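Local structure of 6-phosphogluconolactonase (3NWP) at residues T6-F11 against Q197-Y202; E31-R36 against S60-D65; A39-S44 against E90-N95; N155-Q160 against D209-M214; L178-I183 against I216-A221. The protein probably hydrolyses 6-phosphogluconolactone to 6-phosphogluconate, the lactonase step in the oxidative branch of the pentose phosphate pathway. One frame throughout, in Å; residues are numbered along the deposited sequence. Where two conformers were deposited one is given.

Contact 1. Residues T6-F11 against Q197-Y202; sequences TVFKSF and QKLSVY
At the edge of the Rossmann-like alpha/beta fold, F8 of strand 8-11 packs against L199 and Y202 of helix 196-206, a helix that belongs to the crossover between the adjacent parallel strands 189-194 and 227-232. Strand 8-11 in turn pairs in parallel with strand 227-232, whose W231 touches both F8 and L199. The backbones stay well apart, with the CA atoms of F8 and Y202 10.7 Å from each other, and long side chains span the distance. In F8 the CG lies anti to the backbone N (chi1 179°), which carries the ring out to the helix. Its CD1 meets CE2 of Y202 at 3.9 Å. The two ring planes differ by only 19°, yet the centroids are 5.8 Å apart; the rings are therefore slid past one another with hardly any overlap, and do not form a true stack. Farther out on the phenyl ring, CZ comes to 4.0 Å from CD1 of L199, the two side chains crossing at about a right angle. Replacing F8 by an alanine would probably open a gap beside CE2 of Y202 and leave CD1 of L199 without its aromatic neighbour. T6 adds a smaller contact before the strand, near a bound hexaethylene glycol probably left from crystallisation. Its OG1 stands between the backbone N and the carbonyl carbon, while its methyl CG2 lies 3.6 Å from the OH of Y202.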
# COMPACT_ATOMS: atom_id res chain seq x y z
N THR A 6 4.51 17.54 -7.53
CA THR A 6 3.85 16.31 -7.91
C THR A 6 4.68 15.61 -9.00
O THR A 6 5.40 16.29 -9.78
CB THR A 6 2.38 16.48 -8.42
OG1 THR A 6 2.38 17.04 -9.74
CG2 THR A 6 1.47 17.30 -7.47
N VAL A 7 4.52 14.29 -9.11
CA VAL A 7 4.97 13.50 -10.25
C VAL A 7 3.75 12.68 -10.68
O VAL A 7 3.30 11.82 -9.91
CB VAL A 7 6.14 12.59 -9.95
CG1 VAL A 7 6.47 11.67 -11.15
CG2 VAL A 7 7.39 13.42 -9.55
N PHE A 8 3.24 12.94 -11.87
CA PHE A 8 1.96 12.44 -12.30
C PHE A 8 2.12 11.82 -13.69
O PHE A 8 2.62 12.47 -14.64
CB PHE A 8 0.96 13.58 -12.31
CG PHE A 8 -0.41 13.14 -12.77
CD1 PHE A 8 -1.33 12.57 -11.90
CD2 PHE A 8 -0.75 13.27 -14.12
CE1 PHE A 8 -2.60 12.14 -12.36
CE2 PHE A 8 -2.00 12.83 -14.58
CZ PHE A 8 -2.91 12.29 -13.69
N LYS A 9 1.74 10.56 -13.82
CA LYS A 9 1.83 9.79 -15.08
C LYS A 9 0.45 9.30 -15.46
O LYS A 9 -0.20 8.56 -14.70
CB LYS A 9 2.80 8.65 -14.90
CG LYS A 9 4.21 9.13 -14.57
CD LYS A 9 5.19 7.98 -14.66
CE LYS A 9 6.61 8.41 -14.27
NZ LYS A 9 7.57 7.30 -14.70
N SER A 10 -0.04 9.75 -16.61
CA SER A 10 -1.33 9.30 -17.11
C SER A 10 -1.13 8.39 -18.32
O SER A 10 -0.08 8.42 -19.00
CB SER A 10 -2.20 10.48 -17.51
OG SER A 10 -1.67 11.22 -18.62
N PHE A 11 -2.18 7.58 -18.55
CA PHE A 11 -2.16 6.53 -19.56
C PHE A 11 -3.51 6.45 -20.28
O PHE A 11 -4.53 6.87 -19.74
CB PHE A 11 -1.85 5.18 -18.93
CG PHE A 11 -0.53 5.14 -18.28
CD1 PHE A 11 -0.38 5.57 -16.97
CD2 PHE A 11 0.61 4.73 -18.99
CE1 PHE A 11 0.87 5.60 -16.38
CE2 PHE A 11 1.87 4.75 -18.40
CZ PHE A 11 1.99 5.16 -17.10
N GLN A 197 -13.59 10.02 -11.12
CA GLN A 197 -13.84 10.35 -9.73
C GLN A 197 -12.55 10.40 -8.90
O GLN A 197 -12.31 11.36 -8.14
CB GLN A 197 -14.86 9.42 -9.04
CG GLN A 197 -15.07 9.80 -7.57
CD GLN A 197 -16.28 9.14 -6.95
OE1 GLN A 197 -16.81 8.17 -7.51
NE2 GLN A 197 -16.71 9.63 -5.79
N LYS A 198 -11.73 9.36 -9.02
CA LYS A 198 -10.45 9.38 -8.30
C LYS A 198 -9.57 10.54 -8.72
O LYS A 198 -8.82 11.11 -7.90
CB LYS A 198 -9.69 8.05 -8.51
CG LYS A 198 -10.27 6.84 -7.81
CD LYS A 198 -10.36 7.01 -6.28
CE LYS A 198 -10.94 5.78 -5.59
NZ LYS A 198 -9.99 4.58 -5.68
N LEU A 199 -9.59 10.90 -10.00
CA LEU A 199 -8.77 12.06 -10.43
C LEU A 199 -9.30 13.32 -9.72
O LEU A 199 -8.48 14.13 -9.22
CB LEU A 199 -8.78 12.26 -11.94
CG LEU A 199 -7.99 13.45 -12.47
CD1 LEU A 199 -6.53 13.17 -12.23
CD2 LEU A 199 -8.39 13.68 -13.96
N SER A 200 -10.62 13.48 -9.64
CA SER A 200 -11.20 14.64 -8.96
C SER A 200 -10.78 14.68 -7.47
O SER A 200 -10.40 15.72 -6.95
CB SER A 200 -12.73 14.59 -9.06
OG SER A 200 -13.30 15.69 -8.35
N VAL A 201 -10.85 13.53 -6.80
CA VAL A 201 -10.46 13.42 -5.38
C VAL A 201 -8.97 13.70 -5.19
O VAL A 201 -8.56 14.34 -4.25
CB VAL A 201 -10.90 12.05 -4.80
CG1 VAL A 201 -10.38 11.83 -3.37
CG2 VAL A 201 -12.45 11.93 -4.92
N TYR A 202 -8.13 13.19 -6.11
CA TYR A 202 -6.68 13.50 -6.08
C TYR A 202 -6.45 15.03 -6.18
O TYR A 202 -5.66 15.59 -5.44
CB TYR A 202 -5.95 12.73 -7.20
CG TYR A 202 -4.53 13.20 -7.43
CD1 TYR A 202 -3.50 12.92 -6.54
CD2 TYR A 202 -4.22 13.84 -8.59
CE1 TYR A 202 -2.20 13.35 -6.77
CE2 TYR A 202 -2.94 14.27 -8.83
CZ TYR A 202 -1.94 14.02 -7.90
OH TYR A 202 -0.68 14.47 -8.19

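Contact 2. Residues E31-R36 against S60-D65; sequences EAVDAR and SIDWSD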
# COMPACT_ATOMS: atom_id res chain seq x y z
N GLU A 31 16.55 -4.48 -8.75
CA GLU A 31 17.72 -3.68 -8.40
C GLU A 31 17.98 -3.71 -6.88
O GLU A 31 19.15 -3.62 -6.41
CB GLU A 31 17.51 -2.24 -8.91
CG GLU A 31 17.49 -2.13 -10.41
CD GLU A 31 16.89 -0.84 -10.98
OE1 GLU A 31 16.33 -0.01 -10.23
OE2 GLU A 31 16.97 -0.68 -12.22
N ALA A 32 16.93 -3.82 -6.06
CA ALA A 32 17.08 -3.99 -4.65
C ALA A 32 17.66 -5.34 -4.27
O ALA A 32 18.55 -5.39 -3.44
CB ALA A 32 15.76 -3.72 -3.91
N VAL A 33 17.20 -6.42 -4.89
CA VAL A 33 17.80 -7.75 -4.71
C VAL A 33 19.27 -7.68 -5.11
O VAL A 33 20.16 -8.18 -4.36
CB VAL A 33 17.09 -8.83 -5.47
CG1 VAL A 33 17.88 -10.20 -5.38
CG2 VAL A 33 15.65 -9.01 -4.96
N ASP A 34 19.59 -7.08 -6.25
CA ASP A 34 21.00 -6.97 -6.65
C ASP A 34 21.82 -6.24 -5.60
O ASP A 34 22.94 -6.67 -5.26
CB ASP A 34 21.17 -6.27 -8.02
CG ASP A 34 20.58 -7.05 -9.18
OD1 ASP A 34 20.29 -8.25 -9.06
OD2 ASP A 34 20.40 -6.40 -10.24
N ALA A 35 21.32 -5.12 -5.09
CA ALA A 35 22.11 -4.31 -4.19
C ALA A 35 22.24 -4.90 -2.83
O ALA A 35 23.31 -4.78 -2.24
CB ALA A 35 21.47 -2.86 -4.07
N ARG A 36 21.19 -5.48 -2.30
CA ARG A 36 21.09 -5.86 -0.89
C ARG A 36 20.85 -7.32 -0.60
O ARG A 36 20.88 -7.74 0.57
CB ARG A 36 20.03 -5.00 -0.19
CG ARG A 36 20.49 -3.56 0.00
CD ARG A 36 19.38 -2.62 0.56
NE ARG A 36 18.36 -2.35 -0.45
CZ ARG A 36 18.46 -1.48 -1.43
NH1 ARG A 36 19.59 -0.76 -1.60
NH2 ARG A 36 17.47 -1.35 -2.31
N SER A 60 9.90 -11.92 -14.64
CA SER A 60 11.03 -12.77 -14.34
C SER A 60 12.10 -12.00 -13.55
O SER A 60 12.98 -11.36 -14.11
CB SER A 60 11.65 -13.31 -15.64
OG SER A 60 12.73 -14.21 -15.35
N ILE A 61 11.86 -11.93 -12.25
CA ILE A 61 12.84 -11.38 -11.30
C ILE A 61 13.01 -12.43 -10.20
O ILE A 61 12.28 -13.46 -10.15
CB ILE A 61 12.35 -10.00 -10.71
CG1 ILE A 61 11.06 -10.13 -9.93
CG2 ILE A 61 12.24 -8.94 -11.84
CD1 ILE A 61 10.75 -8.89 -8.94
N ASP A 62 13.97 -12.13 -9.30
CA ASP A 62 14.31 -13.02 -8.19
C ASP A 62 13.24 -12.92 -7.08
O ASP A 62 13.54 -12.51 -5.94
CB ASP A 62 15.71 -12.67 -7.66
CG ASP A 62 16.83 -12.98 -8.61
OD1 ASP A 62 16.74 -13.94 -9.42
OD2 ASP A 62 17.91 -12.31 -8.56
N TRP A 63 12.01 -13.35 -7.36
CA TRP A 63 10.89 -13.28 -6.43
C TRP A 63 11.11 -13.93 -5.07
O TRP A 63 10.53 -13.51 -4.07
CB TRP A 63 9.58 -13.81 -7.03
CG TRP A 63 8.89 -12.88 -8.02
CD1 TRP A 63 8.79 -13.05 -9.36
CD2 TRP A 63 8.25 -11.62 -7.72
NE1 TRP A 63 8.09 -12.01 -9.92
CE2 TRP A 63 7.76 -11.11 -8.93
CE3 TRP A 63 8.03 -10.90 -6.55
CZ2 TRP A 63 7.06 -9.92 -8.99
CZ3 TRP A 63 7.35 -9.70 -6.60
CH2 TRP A 63 6.88 -9.21 -7.82
N SER A 64 11.93 -15.00 -5.07
CA SER A 64 12.20 -15.71 -3.83
C SER A 64 13.04 -14.90 -2.84
O SER A 64 13.11 -15.24 -1.66
CB SER A 64 12.82 -17.12 -4.10
OG SER A 64 14.11 -17.02 -4.71
N ASP A 65 13.63 -13.83 -3.32
CA ASP A 65 14.41 -12.91 -2.51
C ASP A 65 13.59 -11.63 -2.25
O ASP A 65 14.16 -10.64 -1.78
CB ASP A 65 15.70 -12.57 -3.19
CG ASP A 65 16.61 -13.80 -3.37
OD1 ASP A 65 16.80 -14.47 -2.34
OD2 ASP A 65 17.11 -14.02 -4.48
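With CG1 anti to the backbone N (chi1 173°), V33 points that methyl at D62 and D65, while CG2 lies beside D65; both aspartates keep CG next to their own backbone N. The contact joins the last turns of helix 14-36 to the loop leading into strand 66-74 of the Rossmann-like sheet, and D62 is the centre of an inverse gamma turn in that loop. The geometry is that of packing: no hydrogen bond spans the two segments, and the meeting points are methyls against the aliphatic and carboxylate parts of the aspartates and the backbone carbonyl of D65. CG1 of V33 lies 3.9 Å from CB of D65, the two side chains crossing at about a right angle. The same methyl reaches OD2 of D62 at 3.8 Å. An alanine here would lack both methyls and would probably leave a gap between the helix and CB of D65. The carboxylate of D65 has its strong partner elsewhere, in a salt bridge from OD1 to NZ of K38. D62 is held through its backbone N by OE1 of Q30, whose NE2 bonds to OD1 of D34; that oxygen stays 4.7 Å from OD2 of D62. V33 also packs on A39 of strand 39-43, and the CG2 methyl of V33 lies 3.9 Å from the carbonyl O of D65.

Contact 3. Residues A39-S44 against E90-N95; sequences ASLVVS and EHLLQN
One methyl of L92, CD2, makes both contacts with strand 39-43. It lies 4.3 Å from CG1 of V43 and 4.4 Å from CD2 of L41, so it faces the groove between two side chains that leave the same face of the strand. These are loose apolar contacts: 77 Å² is buried in all, and the CA atoms of V43 and L92 remain 9.8 Å apart. L92 bridges that distance because its CG extends anti to the backbone N (chi1 179°). L41 does the same from the strand, with chi1 at 173°. The next shell is apolar too. F53 and L56 of helix 50-58 touch L92, and L29 of helix 14-36 touches L41. Strand 39-43, helix 50-58 and strand 66-74 form a beta-alpha-beta crossover of the Rossmann-like fold, its two strands adjacent and parallel, and L92 fills in between the crossover helix and the sheet. Just after L92 the chain turns sharply at L93, the centre of an inverse gamma turn, where N of Q94 makes a weak 2.8 Å bond to O of L92. Farther along, the side chain of Q94 bonds back to helix 84-91, its NE2 donating to O of R89, the residue just before this segment.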
# COMPACT_ATOMS: atom_id res chain seq x y z
N ALA A 39 14.73 -7.91 -1.11
CA ALA A 39 13.97 -6.70 -1.35
C ALA A 39 12.65 -6.82 -0.61
O ALA A 39 12.29 -7.88 -0.14
CB ALA A 39 13.73 -6.50 -2.83
N SER A 40 11.96 -5.69 -0.44
CA SER A 40 10.65 -5.67 0.19
C SER A 40 9.67 -4.82 -0.60
O SER A 40 9.99 -3.76 -1.14
CB SER A 40 10.71 -5.21 1.64
OG SER A 40 11.27 -3.94 1.75
N LEU A 41 8.46 -5.37 -0.70
CA LEU A 41 7.31 -4.79 -1.41
C LEU A 41 6.09 -4.74 -0.48
O LEU A 41 5.75 -5.74 0.17
CB LEU A 41 6.99 -5.68 -2.57
CG LEU A 41 5.73 -5.37 -3.37
CD1 LEU A 41 5.82 -4.01 -4.10
CD2 LEU A 41 5.38 -6.54 -4.41
N VAL A 42 5.43 -3.59 -0.43
CA VAL A 42 4.16 -3.42 0.28
C VAL A 42 3.13 -3.17 -0.79
O VAL A 42 3.30 -2.32 -1.67
CB VAL A 42 4.21 -2.24 1.23
CG1 VAL A 42 2.81 -1.99 1.88
CG2 VAL A 42 5.35 -2.46 2.33
N VAL A 43 2.04 -3.91 -0.76
CA VAL A 43 0.94 -3.70 -1.66
C VAL A 43 -0.38 -3.39 -0.93
O VAL A 43 -0.56 -3.80 0.24
CB VAL A 43 0.71 -4.87 -2.61
CG1 VAL A 43 2.00 -5.06 -3.51
CG2 VAL A 43 0.39 -6.22 -1.86
N SER A 44 -1.30 -2.75 -1.64
CA SER A 44 -2.61 -2.44 -1.15
C SER A 44 -3.69 -3.29 -1.83
O SER A 44 -3.45 -3.89 -2.89
CB SER A 44 -2.90 -0.94 -1.33
OG SER A 44 -1.95 -0.14 -0.64
N GLU A 90 -4.56 -14.85 -4.19
CA GLU A 90 -5.18 -15.33 -5.40
C GLU A 90 -4.50 -14.81 -6.64
O GLU A 90 -4.30 -15.57 -7.61
CB GLU A 90 -6.66 -15.01 -5.48
CG GLU A 90 -7.51 -15.73 -4.43
CD GLU A 90 -9.03 -15.52 -4.58
OE1 GLU A 90 -9.77 -15.77 -3.59
OE2 GLU A 90 -9.47 -15.13 -5.69
N HIS A 91 -4.15 -13.51 -6.63
CA HIS A 91 -3.73 -12.82 -7.83
C HIS A 91 -2.24 -12.51 -7.96
O HIS A 91 -1.74 -12.49 -9.08
CB HIS A 91 -4.51 -11.52 -8.00
CG HIS A 91 -5.99 -11.72 -8.11
ND1 HIS A 91 -6.58 -12.14 -9.29
CD2 HIS A 91 -6.97 -11.63 -7.19
CE1 HIS A 91 -7.89 -12.28 -9.08
NE2 HIS A 91 -8.15 -11.98 -7.82
N LEU A 92 -1.55 -12.17 -6.86
CA LEU A 92 -0.13 -11.85 -6.92
C LEU A 92 0.78 -13.08 -6.71
O LEU A 92 1.77 -13.23 -7.40
CB LEU A 92 0.21 -10.71 -5.92
CG LEU A 92 1.68 -10.26 -5.86
CD1 LEU A 92 2.07 -9.70 -7.23
CD2 LEU A 92 1.85 -9.16 -4.76
N LEU A 93 0.46 -13.91 -5.72
CA LEU A 93 1.36 -14.98 -5.29
C LEU A 93 1.07 -16.21 -6.16
O LEU A 93 0.62 -17.28 -5.69
CB LEU A 93 1.14 -15.28 -3.83
CG LEU A 93 1.37 -14.13 -2.87
CD1 LEU A 93 1.24 -14.68 -1.43
CD2 LEU A 93 2.78 -13.51 -3.06
N GLN A 94 1.28 -16.00 -7.45
CA GLN A 94 0.97 -16.98 -8.51
C GLN A 94 2.12 -16.94 -9.51
O GLN A 94 2.94 -16.02 -9.52
CB GLN A 94 -0.33 -16.59 -9.20
CG GLN A 94 -1.59 -16.59 -8.29
CD GLN A 94 -1.98 -17.98 -7.83
OE1 GLN A 94 -1.75 -18.96 -8.53
NE2 GLN A 94 -2.54 -18.08 -6.64
N ASN A 95 2.24 -17.94 -10.38
CA ASN A 95 3.26 -17.84 -11.44
C ASN A 95 4.66 -17.64 -10.85
O ASN A 95 5.02 -18.36 -9.90
CB ASN A 95 2.82 -16.82 -12.48
CG ASN A 95 1.42 -17.12 -13.00
OD1 ASN A 95 1.14 -18.27 -13.39
ND2 ASN A 95 0.52 -16.14 -12.98

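Contact 4. Residues N155-Q160 against D209-M214; sequences NALTTQ and DDVHAM
L157 and V211 lie opposite one another with their CA atoms 8.9 Å apart, where the final turn of helix 153-158 faces the 209-214 loop, whose residues 211-213 have helical phi/psi but lack the regular bonds. At the helix end O of N155 accepts from two backbone donors, N of T159 at 2.9 Å and N of T158 at 3.2 Å. One methyl of L157 carries the contact. Its CD1 lies 3.7 Å from CG2 of V211, the side chains sliding past each other in opposite directions; V211 is modelled in two conformers, and the distance holds for one of them. That CG2 stands between the backbone N and the carbonyl carbon of V211 (CG1 at chi1 -53°), and it also lies over one face of the H212 ring, 3.8 Å above the plane and displaced to the rim. CD1 of L157 approaches the same ring obliquely, 4.2 Å from NE2. That nitrogen has a polar partner in OE1 of E154, which ties the imidazole back to helix 153-158. The loop contains an Asx motif: OD1 of D210 accepts from N of A213 at 3.2 Å, with an N-H...O angle of 146° and the donor 64° out of the carboxylate plane. Around this contact W146 packs on L157, V164 of strand 163-166 backs A156, V211 rests on R217 and A218 of helix 217-220, and M214, a selenomethionine, meets V201 and A205 of helix 196-206.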
# COMPACT_ATOMS: atom_id res chain seq x y z
N ASN A 155 -2.73 8.50 15.96
CA ASN A 155 -1.84 7.43 16.28
C ASN A 155 -1.18 6.85 15.00
O ASN A 155 0.03 6.66 14.96
CB ASN A 155 -2.49 6.34 17.12
CG ASN A 155 -1.47 5.40 17.71
OD1 ASN A 155 -0.41 5.85 18.15
ND2 ASN A 155 -1.77 4.12 17.72
N ALA A 156 -1.98 6.52 14.03
CA ALA A 156 -1.41 5.99 12.79
C ALA A 156 -0.38 6.94 12.19
O ALA A 156 0.63 6.51 11.64
CB ALA A 156 -2.50 5.66 11.80
N LEU A 157 -0.67 8.24 12.26
CA LEU A 157 0.19 9.28 11.64
C LEU A 157 1.45 9.59 12.42
O LEU A 157 2.37 10.20 11.89
CB LEU A 157 -0.62 10.57 11.40
CG LEU A 157 -1.80 10.42 10.44
CD1 LEU A 157 -2.52 11.74 10.38
CD2 LEU A 157 -1.30 9.93 9.02
N THR A 158 1.48 9.23 13.72
CA THR A 158 2.58 9.64 14.59
C THR A 158 3.33 8.54 15.38
O THR A 158 4.46 8.80 15.88
CB THR A 158 2.11 10.76 15.56
OG1 THR A 158 1.08 10.23 16.41
CG2 THR A 158 1.59 11.98 14.78
N THR A 159 2.80 7.34 15.41
CA THR A 159 3.44 6.22 16.07
C THR A 159 4.75 5.85 15.42
O THR A 159 4.94 6.06 14.21
CB THR A 159 2.53 5.02 16.16
OG1 THR A 159 3.11 4.05 17.05
CG2 THR A 159 2.32 4.33 14.77
N GLN A 160 5.66 5.32 16.22
CA GLN A 160 6.84 4.63 15.67
C GLN A 160 6.65 3.16 15.52
O GLN A 160 7.51 2.50 14.91
CB GLN A 160 8.06 4.93 16.56
CG GLN A 160 8.49 6.39 16.56
CD GLN A 160 9.03 6.80 15.19
OE1 GLN A 160 8.53 7.72 14.57
NE2 GLN A 160 9.94 6.02 14.68
N ASP A 209 -2.56 20.72 2.68
CA ASP A 209 -1.77 19.73 3.41
C ASP A 209 -2.40 19.36 4.76
O ASP A 209 -1.68 18.83 5.60
CB ASP A 209 -0.32 20.20 3.54
CG ASP A 209 -0.19 21.55 4.26
OD1 ASP A 209 -1.21 22.15 4.68
OD2 ASP A 209 0.96 21.99 4.33
N ASP A 210 -3.73 19.51 4.86
CA ASP A 210 -4.55 19.09 6.07
C ASP A 210 -4.73 17.55 6.01
O ASP A 210 -5.69 17.03 5.41
CB ASP A 210 -5.89 19.83 6.11
CG ASP A 210 -6.79 19.44 7.29
OD1 ASP A 210 -6.48 18.46 8.02
OD2 ASP A 210 -7.85 20.11 7.43
N VAL A 211 -3.83 16.84 6.67
CA VAL A 211 -3.81 15.37 6.61
C VAL A 211 -5.04 14.78 7.32
O VAL A 211 -5.57 13.74 6.94
CB VAL A 211 -2.47 14.81 7.14
CG1 VAL A 211 -1.28 15.45 6.41
CG2 VAL A 211 -2.35 14.99 8.65
N HIS A 212 -5.54 15.46 8.36
CA HIS A 212 -6.67 14.93 9.07
C HIS A 212 -7.91 14.88 8.25
O HIS A 212 -8.75 14.02 8.46
CB HIS A 212 -6.86 15.70 10.41
CG HIS A 212 -5.71 15.47 11.36
ND1 HIS A 212 -4.64 16.33 11.45
CD2 HIS A 212 -5.43 14.43 12.18
CE1 HIS A 212 -3.77 15.85 12.32
NE2 HIS A 212 -4.23 14.70 12.78
N ALA A 213 -8.06 15.78 7.28
CA ALA A 213 -9.21 15.73 6.39
C ALA A 213 -9.04 14.65 5.29
O ALA A 213 -10.00 13.93 4.96
CB ALA A 213 -9.42 17.12 5.73
N MSE A 214 -7.84 14.57 4.73
CA MSE A 214 -7.53 13.59 3.64
C MSE A 214 -6.15 13.00 3.89
O MSE A 214 -5.12 13.59 3.50
CB MSE A 214 -7.58 14.28 2.27
CG MSE A 214 -8.98 14.78 1.86
SE MSE A 214 -9.11 15.54 0.16
CE MSE A 214 -9.11 14.01 -0.74

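Contact 5. Residues L178-I183 against I216-A221; sequences LSKSAI and IRAVLA
K180 and A218 meet through aliphatic atoms alone, and no planar group lies between them. The one flat side-chain group in the two segments, the guanidinium of R217, takes no part: its NE bonds to O of A205, NH2 to O of Q204 and NH1 to O of D210. The short helices 180-184 and 217-220 come within 7.6 Å of each other, measured between the CA atoms of K180 and A218. At this point CD of K180 passes CB of A218 at 4.1 Å. The lysine chain runs out with CG anti to the backbone N and then bends at chi3 (81°), bringing NZ to a weak hydrogen bond with O of L157; two conformers are modelled, and this is one of them. One turn on in helix 180-184, CG2 of I183 meets CG2 of V219, the residue after A218, at 4.3 Å, another loose methyl contact. S179 is the N-cap of helix 180-184, its OG accepting from N of A182 at 3.1 Å and an N-H...O angle of 155°. In the other segment, O of I216 accepts from N of V219 and N of L220, each at 3.0 Å. The two short helices pack on the central sheet of the Rossmann-like alpha/beta fold, where I183 touches V133 of strand 132-135 and V219 touches L135 of that strand and I189 of strand 189-194, while L220 packs on Y202 and A205 of helix 196-206.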
# COMPACT_ATOMS: atom_id res chain seq x y z
N LEU A 178 -0.35 -0.42 8.38
CA LEU A 178 1.00 0.09 8.56
C LEU A 178 0.89 1.56 8.93
O LEU A 178 0.02 2.28 8.50
CB LEU A 178 1.88 -0.13 7.30
CG LEU A 178 2.13 -1.56 6.85
CD1 LEU A 178 3.28 -1.61 5.76
CD2 LEU A 178 2.40 -2.54 7.98
N SER A 179 1.84 2.02 9.73
CA SER A 179 1.90 3.39 10.18
C SER A 179 2.49 4.31 9.12
O SER A 179 3.13 3.86 8.20
CB SER A 179 2.77 3.51 11.43
OG SER A 179 4.08 3.04 11.18
N LYS A 180 2.25 5.61 9.28
CA LYS A 180 2.93 6.58 8.42
C LYS A 180 4.44 6.42 8.51
O LYS A 180 5.15 6.43 7.47
CB LYS A 180 2.50 7.99 8.76
CG LYS A 180 3.05 9.06 7.83
CD LYS A 180 3.02 10.44 8.50
CE LYS A 180 4.19 10.65 9.45
NZ LYS A 180 4.03 11.94 10.19
N SER A 181 4.98 6.31 9.71
CA SER A 181 6.42 6.20 9.84
C SER A 181 6.95 4.99 9.05
O SER A 181 8.00 5.07 8.38
CB SER A 181 6.86 6.17 11.31
OG SER A 181 6.28 5.11 11.96
N ALA A 182 6.22 3.87 9.09
CA ALA A 182 6.61 2.67 8.32
C ALA A 182 6.52 2.92 6.82
O ALA A 182 7.43 2.58 6.05
CB ALA A 182 5.71 1.46 8.70
N ILE A 183 5.41 3.48 6.38
CA ILE A 183 5.15 3.70 4.91
C ILE A 183 6.15 4.67 4.35
O ILE A 183 6.63 4.48 3.21
CB ILE A 183 3.70 4.16 4.68
CG1 ILE A 183 2.71 3.03 4.93
CG2 ILE A 183 3.43 4.82 3.28
CD1 ILE A 183 2.74 1.83 3.93
N ILE A 216 -4.22 10.75 2.66
CA ILE A 216 -3.33 10.61 1.51
C ILE A 216 -2.33 11.80 1.44
O ILE A 216 -1.23 11.67 0.97
CB ILE A 216 -4.13 10.41 0.21
CG1 ILE A 216 -3.19 10.12 -0.97
CG2 ILE A 216 -4.92 11.69 -0.16
CD1 ILE A 216 -2.32 8.81 -0.83
N ARG A 217 -2.77 12.98 1.94
CA ARG A 217 -1.85 14.09 1.96
C ARG A 217 -0.58 13.89 2.73
O ARG A 217 0.42 14.55 2.47
CB ARG A 217 -2.60 15.36 2.50
CG ARG A 217 -3.74 15.81 1.58
CD ARG A 217 -4.68 16.79 2.28
NE ARG A 217 -5.62 17.40 1.36
CZ ARG A 217 -6.76 17.99 1.72
NH1 ARG A 217 -7.14 17.97 3.00
NH2 ARG A 217 -7.55 18.58 0.80
N ALA A 218 -0.59 12.99 3.74
CA ALA A 218 0.64 12.71 4.47
C ALA A 218 1.73 12.12 3.59
O ALA A 218 2.91 12.36 3.82
CB ALA A 218 0.36 11.79 5.68
N VAL A 219 1.31 11.42 2.53
CA VAL A 219 2.19 10.89 1.50
C VAL A 219 2.50 11.94 0.41
O VAL A 219 3.65 12.14 0.05
CB VAL A 219 1.57 9.64 0.87
CG1 VAL A 219 2.33 9.19 -0.37
CG2 VAL A 219 1.52 8.48 1.92
N LEU A 220 1.47 12.67 0.00
CA LEU A 220 1.64 13.65 -1.12
C LEU A 220 2.39 14.89 -0.74
O LEU A 220 3.05 15.47 -1.61
CB LEU A 220 0.30 14.05 -1.68
CG LEU A 220 -0.58 12.92 -2.25
CD1 LEU A 220 -1.92 13.40 -2.80
CD2 LEU A 220 0.19 12.05 -3.30
N ALA A 221 2.31 15.29 0.52
CA ALA A 221 2.85 16.59 0.93
C ALA A 221 4.31 16.54 1.28
O ALA A 221 4.99 17.58 1.27
CB ALA A 221 2.03 17.17 2.07

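Overall arrangement
From the N terminus, residues 6-11 open the longest loop, closed by contact 1 at 197-202; contacts 2 and 3 nest inside it. Contact 2 joins helix 14-36 to the loop before strand 66-74, and contact 3 crosses it, joining strand 39-43 to residues 90-95. The two are linked where N of A39 lies 2.9 Å from O of D65, a probable hydrogen bond. Contact 4 closes at 209-214, joining helix 153-158 to the loop before helix 217-220; contact 5 closes at 216-221, joining helices 180-184 and 217-220. Each crosses contact 1 and touches it through helix 196-206, and they cross each other, with centres about 7 Å apart. V42 and L178 pack contact 3 against contact 5.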